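Local structure of integron gene cassette protein HFX_CASS3 (Uncultured bacterium, 3FYN) at residues 36-41 / 82-86; 60-64 / 85-89. The protein is of unknown function but belongs to the GNAT acetyltransferase family, so it may transfer acetyl groups from acetyl-CoA. All blocks are in the same frame, centred on the assembly; numbering follows the deposited sequence.

In the fold
After the short edge strand 26-28, the chain forms helix 34-47, then helix 54-66, then the hairpin of strands 71-78 and 81-93. Interaction 1 (36-41 with 82-86) closes the longer loop, which takes in the second helix and strand 71-78; interaction 2 (60-64 with 85-89) closes a shorter one. Its first segment falls inside the longer loop while its second runs past the end of it, so the two closures overlap and share Y85 and I86. Together they lay two consecutive helices on the same side of strand 81-93 in the GNAT sheet. They also meet directly, where the ring of F61 packs against L37, V38 and M41.

Interaction 1: 36-41 / 82-86; sequences VLVRLM and SVGYI
The aromatic ring of Y85 packs against L37, L40 and M41 where helix 34-47 lies over strand 81-93 of the GNAT sheet; the axes of segments 36-41 and 82-86 cross at 85°. L40 CB lies 3.7 Å from Y85 CD1, and L37 CD2 reaches Y85 CB at 3.8 Å. M41 is selenomethionine; its CG comes within 3.3 Å of Y85 OH, a packing contact. With CG between backbone N and carbonyl carbon (chi1 72°), the long tyrosine ring runs along the helix, and L37 and M41 meet it obliquely. An alanine here would probably open a gap beside L37 and L40 and take from M41 the hydroxyl end that its CB and CG touch. The forked end of L40 goes past the ring to the strand backbone, CD1 lying 3.8 Å from G84 O. Farther out, L75 of strand 71-78 touches L37 and L40, and F107 of strand 98-108 touches L40 and Y85. A classic beta bulge precedes Y85, V83 and G84 standing opposite the single I76. M41 also packs on M94 of the second subunit. At the start of the strand segment the small S82 leaves room for a valine branch, V36 CG1 standing 3.9 Å from S82 CB.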
ATOM      1  N   VAL A  36       2.639 -18.464  17.598  1.00 12.98           N
ATOM      2  CA  VAL A  36       1.564 -17.716  18.241  1.00 12.99           C
ATOM      3  C   VAL A  36       0.863 -16.774  17.252  1.00 12.87           C
ATOM      4  O   VAL A  36      -0.363 -16.639  17.274  1.00 12.24           O
ATOM      5  CB  VAL A  36       2.063 -16.957  19.496  1.00 13.24           C
ATOM      6  CG1 VAL A  36       1.074 -15.875  19.899  1.00 14.72           C
ATOM      7  CG2 VAL A  36       2.283 -17.934  20.654  1.00 14.37           C
ATOM      8  N   LEU A  37       1.633 -16.141  16.367  1.00 12.44           N
ATOM      9  CA  LEU A  37       1.043 -15.273  15.349  1.00 10.67           C
ATOM     10  C   LEU A  37       0.082 -16.045  14.449  1.00 11.09           C
ATOM     11  O   LEU A  37      -1.000 -15.560  14.108  1.00 11.11           O
ATOM     12  CB  LEU A  37       2.131 -14.603  14.508  1.00 10.12           C
ATOM     13  CG  LEU A  37       2.848 -13.463  15.240  1.00 10.65           C
ATOM     14  CD1 LEU A  37       4.171 -13.117  14.548  1.00 12.83           C
ATOM     15  CD2 LEU A  37       1.932 -12.236  15.359  1.00 10.78           C
ATOM     16  N   VAL A  38       0.484 -17.250  14.066  1.00 11.48           N
ATOM     17  CA  VAL A  38      -0.361 -18.095  13.235  1.00 12.28           C
ATOM     18  C   VAL A  38      -1.657 -18.480  13.955  1.00 13.51           C
ATOM     19  O   VAL A  38      -2.730 -18.451  13.355  1.00 13.73           O
ATOM     20  CB  VAL A  38       0.393 -19.340  12.738  1.00 13.77           C
ATOM     21  CG1 VAL A  38      -0.560 -20.300  12.036  1.00 15.48           C
ATOM     22  CG2 VAL A  38       1.508 -18.919  11.786  1.00 13.87           C
ATOM     23  N   ARG A  39      -1.560 -18.832  15.237  0.71 13.75           N
ATOM     24  CA  ARG A  39      -2.765 -19.142  15.999  0.71 14.70           C
ATOM     25  C   ARG A  39      -3.698 -17.940  16.073  0.71 14.02           C
ATOM     26  O   ARG A  39      -4.909 -18.069  15.886  0.71 14.83           O
ATOM     27  CB  ARG A  39      -2.441 -19.625  17.414  0.71 18.07           C
ATOM     28  CG  ARG A  39      -3.702 -19.860  18.234  0.71 21.82           C
ATOM     29  CD  ARG A  39      -3.418 -20.506  19.578  0.71 27.86           C
ATOM     30  NE  ARG A  39      -2.737 -19.600  20.495  0.71 32.68           N
ATOM     31  CZ  ARG A  39      -1.418 -19.552  20.647  0.71 35.01           C
ATOM     32  NH1 ARG A  39      -0.643 -20.357  19.931  0.71 34.29           N
ATOM     33  NH2 ARG A  39      -0.876 -18.699  21.506  0.71 35.93           N
ATOM     34  N   LEU A  40      -3.134 -16.772  16.354  1.00 13.80           N
ATOM     35  CA  LEU A  40      -3.943 -15.568  16.468  1.00 12.96           C
ATOM     36  C   LEU A  40      -4.612 -15.230  15.135  1.00 12.27           C
ATOM     37  O   LEU A  40      -5.801 -14.909  15.094  1.00 13.84           O
ATOM     38  CB  LEU A  40      -3.113 -14.387  16.987  1.00 13.25           C
ATOM     39  CG  LEU A  40      -2.721 -14.485  18.464  1.00 12.31           C
ATOM     40  CD1 LEU A  40      -1.684 -13.427  18.790  1.00 12.85           C
ATOM     41  CD2 LEU A  40      -3.944 -14.344  19.369  1.00 13.82           C
HETATM   42  N   MSE A  41      -3.855 -15.306  14.043  1.00 13.34           N
HETATM   43  CA  MSE A  41      -4.434 -15.043  12.729  1.00 12.07           C
HETATM   44  C   MSE A  41      -5.521 -16.071  12.410  1.00 13.68           C
HETATM   45  O   MSE A  41      -6.531 -15.750  11.789  1.00 14.00           O
HETATM   46  CB  MSE A  41      -3.361 -15.050  11.644  1.00 11.90           C
HETATM   47  CG  MSE A  41      -3.870 -14.542  10.299  1.00 11.50           C
HETATM   48 SE   MSE A  41      -2.465 -14.508   8.972  0.73 10.03          SE
HETATM   49  CE  MSE A  41      -3.464 -13.830   7.440  1.00 13.10           C
ATOM     50  N   SER A  82       0.081 -13.642  24.687  1.00 15.64           N
ATOM     51  CA  SER A  82      -0.217 -12.686  23.641  1.00 13.45           C
ATOM     52  C   SER A  82      -1.700 -12.838  23.353  1.00 14.25           C
ATOM     53  O   SER A  82      -2.178 -13.949  23.108  1.00 18.08           O
ATOM     54  CB  SER A  82       0.605 -12.976  22.389  1.00 15.80           C
ATOM     55  OG  SER A  82       1.979 -12.755  22.637  1.00 15.95           O
ATOM     56  N   VAL A  83      -2.427 -11.729  23.400  1.00 12.76           N
ATOM     57  CA  VAL A  83      -3.869 -11.756  23.183  1.00 14.37           C
ATOM     58  C   VAL A  83      -4.271 -10.999  21.922  1.00 15.25           C
ATOM     59  O   VAL A  83      -5.454 -10.813  21.650  1.00 18.18           O
ATOM     60  CB  VAL A  83      -4.638 -11.179  24.387  1.00 13.90           C
ATOM     61  CG1 VAL A  83      -4.376 -12.015  25.633  1.00 16.81           C
ATOM     62  CG2 VAL A  83      -4.269  -9.717  24.622  1.00 12.98           C
ATOM     63  N   GLY A  84      -3.283 -10.559  21.155  1.00 13.21           N
ATOM     64  CA  GLY A  84      -3.557  -9.859  19.918  1.00 12.72           C
ATOM     65  C   GLY A  84      -2.289  -9.538  19.162  1.00 11.29           C
ATOM     66  O   GLY A  84      -1.185  -9.806  19.636  1.00 11.36           O
ATOM     67  N   TYR A  85      -2.446  -8.971  17.970  1.00  9.52           N
ATOM     68  CA  TYR A  85      -1.297  -8.536  17.197  1.00  9.10           C
ATOM     69  C   TYR A  85      -1.701  -7.467  16.207  1.00  9.40           C
ATOM     70  O   TYR A  85      -2.887  -7.267  15.924  1.00 11.59           O
ATOM     71  CB  TYR A  85      -0.635  -9.724  16.470  1.00 10.40           C
ATOM     72  CG  TYR A  85      -1.425 -10.261  15.297  1.00  9.29           C
ATOM     73  CD1 TYR A  85      -2.520 -11.093  15.495  1.00 12.16           C
ATOM     74  CD2 TYR A  85      -1.082  -9.924  13.989  1.00  9.86           C
ATOM     75  CE1 TYR A  85      -3.248 -11.586  14.425  1.00 12.85           C
ATOM     76  CE2 TYR A  85      -1.800 -10.414  12.914  1.00 10.55           C
ATOM     77  CZ  TYR A  85      -2.882 -11.240  13.137  1.00 11.51           C
ATOM     78  OH  TYR A  85      -3.602 -11.724  12.075  1.00 12.74           O
ATOM     79  N   ILE A  86      -0.704  -6.766  15.694  1.00  8.29           N
ATOM     80  CA  ILE A  86      -0.942  -5.734  14.696  1.00  8.12           C
ATOM     81  C   ILE A  86       0.202  -5.740  13.700  1.00  8.96           C
ATOM     82  O   ILE A  86       1.369  -5.917  14.071  1.00  8.87           O
ATOM     83  CB  ILE A  86      -1.132  -4.343  15.359  1.00 10.09           C
ATOM     84  CG1 ILE A  86      -1.595  -3.299  14.338  1.00 10.99           C
ATOM     85  CG2 ILE A  86       0.132  -3.898  16.094  1.00 12.41           C
ATOM     86  CD1 ILE A  86      -2.195  -2.058  14.985  1.00 10.89           C
TER

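Interaction 2: 60-64 / 85-89; sequences AFKAL and YIVLT
F61 holds its ring on the backbone N side, CG opposite the carbonyl carbon (chi1 -79°), and this carries the ring from helix 54-66 across to Y85. L64, one turn later, takes the other course: with CG opposite its own N (chi1 -174°), its CD2 methyl reaches V87. The two aromatic rings form an offset edge-to-face pair, F61 presenting its rim to the flat side of Y85, with planes at 75° and centroids 5.8 Å apart. Between the two rings the closest atoms are F61 CZ and Y85 CE2, at 3.9 Å, and Y85 CE2 lies near the plane of the F61 ring. Phenylalanine suits this buried place because its rim of C-H groups can meet another ring without bringing in a polar atom. V87 CG2 also lies at the F61 edge, 4.5 Å from F61 CE1. Its other methyl, CG1, presses on L64 CD2 at 3.4 Å, a snug pair inside the normal spacing of two carbons. T89 turns its methyl to the same leucine, CG2 being 4.4 Å from L64 CD2. The axes of the short segments stay 11.5 Å apart, so large side chains have to bridge the distance between helix and strand. I73 of strand 71-78 packs against both F61 and L64, while M94 of the second subunit touches F61 and V87. Strand 81-93 thus receives helix 54-66 beside helix 34-47, whereas I86 and L88 of the same strand pack on helix 117-131.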
ATOM      1  N   ALA A  60       3.639 -16.279   5.194  1.00 14.06           N
ATOM      2  CA  ALA A  60       3.415 -14.837   5.205  1.00 14.41           C
ATOM      3  C   ALA A  60       4.133 -14.149   6.363  1.00 13.57           C
ATOM      4  O   ALA A  60       4.826 -13.146   6.164  1.00 14.53           O
ATOM      5  CB  ALA A  60       1.920 -14.525   5.238  1.00 15.51           C
ATOM      6  N   PHE A  61       3.979 -14.682   7.571  1.00 10.96           N
ATOM      7  CA  PHE A  61       4.617 -14.063   8.728  1.00 11.50           C
ATOM      8  C   PHE A  61       6.136 -14.129   8.603  1.00 12.86           C
ATOM      9  O   PHE A  61       6.831 -13.170   8.917  1.00 12.47           O
ATOM     10  CB  PHE A  61       4.152 -14.701  10.042  1.00 11.58           C
ATOM     11  CG  PHE A  61       2.798 -14.232  10.507  1.00 11.40           C
ATOM     12  CD1 PHE A  61       2.579 -12.900  10.822  1.00 13.26           C
ATOM     13  CD2 PHE A  61       1.757 -15.135  10.670  1.00 11.83           C
ATOM     14  CE1 PHE A  61       1.334 -12.468  11.259  1.00 13.02           C
ATOM     15  CE2 PHE A  61       0.509 -14.712  11.102  1.00 11.36           C
ATOM     16  CZ  PHE A  61       0.301 -13.374  11.410  1.00 12.11           C
ATOM     17  N   LYS A  62       6.650 -15.257   8.129  1.00 14.69           N
ATOM     18  CA  LYS A  62       8.088 -15.397   7.966  1.00 14.59           C
ATOM     19  C   LYS A  62       8.627 -14.442   6.914  1.00 14.08           C
ATOM     20  O   LYS A  62       9.700 -13.878   7.083  1.00 15.68           O
ATOM     21  CB  LYS A  62       8.466 -16.839   7.635  1.00 15.74           C
ATOM     22  CG  LYS A  62       8.471 -17.744   8.857  1.00 20.02           C
ATOM     23  CD  LYS A  62       8.565 -19.210   8.470  1.00 25.76           C
ATOM     24  CE  LYS A  62       9.907 -19.561   7.858  1.00 28.86           C
ATOM     25  NZ  LYS A  62      10.000 -21.030   7.577  1.00 30.65           N
ATOM     26  N   ALA A  63       7.877 -14.255   5.834  1.00 16.45           N
ATOM     27  CA  ALA A  63       8.294 -13.335   4.786  1.00 17.64           C
ATOM     28  C   ALA A  63       8.437 -11.921   5.331  1.00 16.74           C
ATOM     29  O   ALA A  63       9.421 -11.229   5.056  1.00 19.15           O
ATOM     30  CB  ALA A  63       7.299 -13.358   3.630  1.00 18.74           C
ATOM     31  N   LEU A  64       7.443 -11.486   6.094  1.00 16.02           N
ATOM     32  CA  LEU A  64       7.439 -10.133   6.613  1.00 16.20           C
ATOM     33  C   LEU A  64       8.521  -9.959   7.678  1.00 16.89           C
ATOM     34  O   LEU A  64       9.253  -8.975   7.662  1.00 19.58           O
ATOM     35  CB  LEU A  64       6.053  -9.784   7.159  1.00 15.19           C
ATOM     36  CG  LEU A  64       5.829  -8.345   7.615  1.00 18.14           C
ATOM     37  CD1 LEU A  64       6.309  -7.357   6.572  1.00 21.25           C
ATOM     38  CD2 LEU A  64       4.360  -8.135   7.913  1.00 17.56           C
ATOM     39  N   TYR A  85      -2.446  -8.971  17.970  1.00  9.52           N
ATOM     40  CA  TYR A  85      -1.297  -8.536  17.197  1.00  9.10           C
ATOM     41  C   TYR A  85      -1.701  -7.467  16.207  1.00  9.40           C
ATOM     42  O   TYR A  85      -2.887  -7.267  15.924  1.00 11.59           O
ATOM     43  CB  TYR A  85      -0.635  -9.724  16.470  1.00 10.40           C
ATOM     44  CG  TYR A  85      -1.425 -10.261  15.297  1.00  9.29           C
ATOM     45  CD1 TYR A  85      -2.520 -11.093  15.495  1.00 12.16           C
ATOM     46  CD2 TYR A  85      -1.082  -9.924  13.989  1.00  9.86           C
ATOM     47  CE1 TYR A  85      -3.248 -11.586  14.425  1.00 12.85           C
ATOM     48  CE2 TYR A  85      -1.800 -10.414  12.914  1.00 10.55           C
ATOM     49  CZ  TYR A  85      -2.882 -11.240  13.137  1.00 11.51           C
ATOM     50  OH  TYR A  85      -3.602 -11.724  12.075  1.00 12.74           O
ATOM     51  N   ILE A  86      -0.704  -6.766  15.694  1.00  8.29           N
ATOM     52  CA  ILE A  86      -0.942  -5.734  14.696  1.00  8.12           C
ATOM     53  C   ILE A  86       0.202  -5.740  13.700  1.00  8.96           C
ATOM     54  O   ILE A  86       1.369  -5.917  14.071  1.00  8.87           O
ATOM     55  CB  ILE A  86      -1.132  -4.343  15.359  1.00 10.09           C
ATOM     56  CG1 ILE A  86      -1.595  -3.299  14.338  1.00 10.99           C
ATOM     57  CG2 ILE A  86       0.132  -3.898  16.094  1.00 12.41           C
ATOM     58  CD1 ILE A  86      -2.195  -2.058  14.985  1.00 10.89           C
ATOM     59  N   VAL A  87      -0.141  -5.562  12.429  1.00  9.27           N
ATOM     60  CA  VAL A  87       0.832  -5.622  11.357  1.00  9.61           C
ATOM     61  C   VAL A  87       0.880  -4.299  10.615  1.00  9.17           C
ATOM     62  O   VAL A  87      -0.145  -3.793  10.169  1.00  9.74           O
ATOM     63  CB  VAL A  87       0.479  -6.738  10.350  1.00  9.89           C
ATOM     64  CG1 VAL A  87       1.494  -6.767   9.230  1.00 11.87           C
ATOM     65  CG2 VAL A  87       0.419  -8.082  11.060  1.00 10.59           C
ATOM     66  N   LEU A  88       2.080  -3.746  10.492  1.00  8.50           N
ATOM     67  CA  LEU A  88       2.328  -2.559   9.682  1.00  8.22           C
ATOM     68  C   LEU A  88       3.024  -2.974   8.392  1.00  9.37           C
ATOM     69  O   LEU A  88       4.059  -3.638   8.426  1.00 10.12           O
ATOM     70  CB  LEU A  88       3.233  -1.590  10.454  1.00  8.49           C
ATOM     71  CG  LEU A  88       3.845  -0.429   9.663  1.00  9.41           C
ATOM     72  CD1 LEU A  88       2.781   0.595   9.275  1.00  8.90           C
ATOM     73  CD2 LEU A  88       4.946   0.236  10.469  1.00 11.99           C
ATOM     74  N   THR A  89       2.465  -2.594   7.248  1.00  9.60           N
ATOM     75  CA  THR A  89       3.183  -2.798   5.993  1.00  9.43           C
ATOM     76  C   THR A  89       3.519  -1.457   5.362  1.00 11.11           C
ATOM     77  O   THR A  89       2.830  -0.465   5.600  1.00 11.75           O
ATOM     78  CB  THR A  89       2.414  -3.695   5.011  1.00 10.13           C
ATOM     79  OG1 THR A  89       1.140  -3.110   4.725  1.00 12.82           O
ATOM     80  CG2 THR A  89       2.210  -5.073   5.618  1.00 11.85           C
TER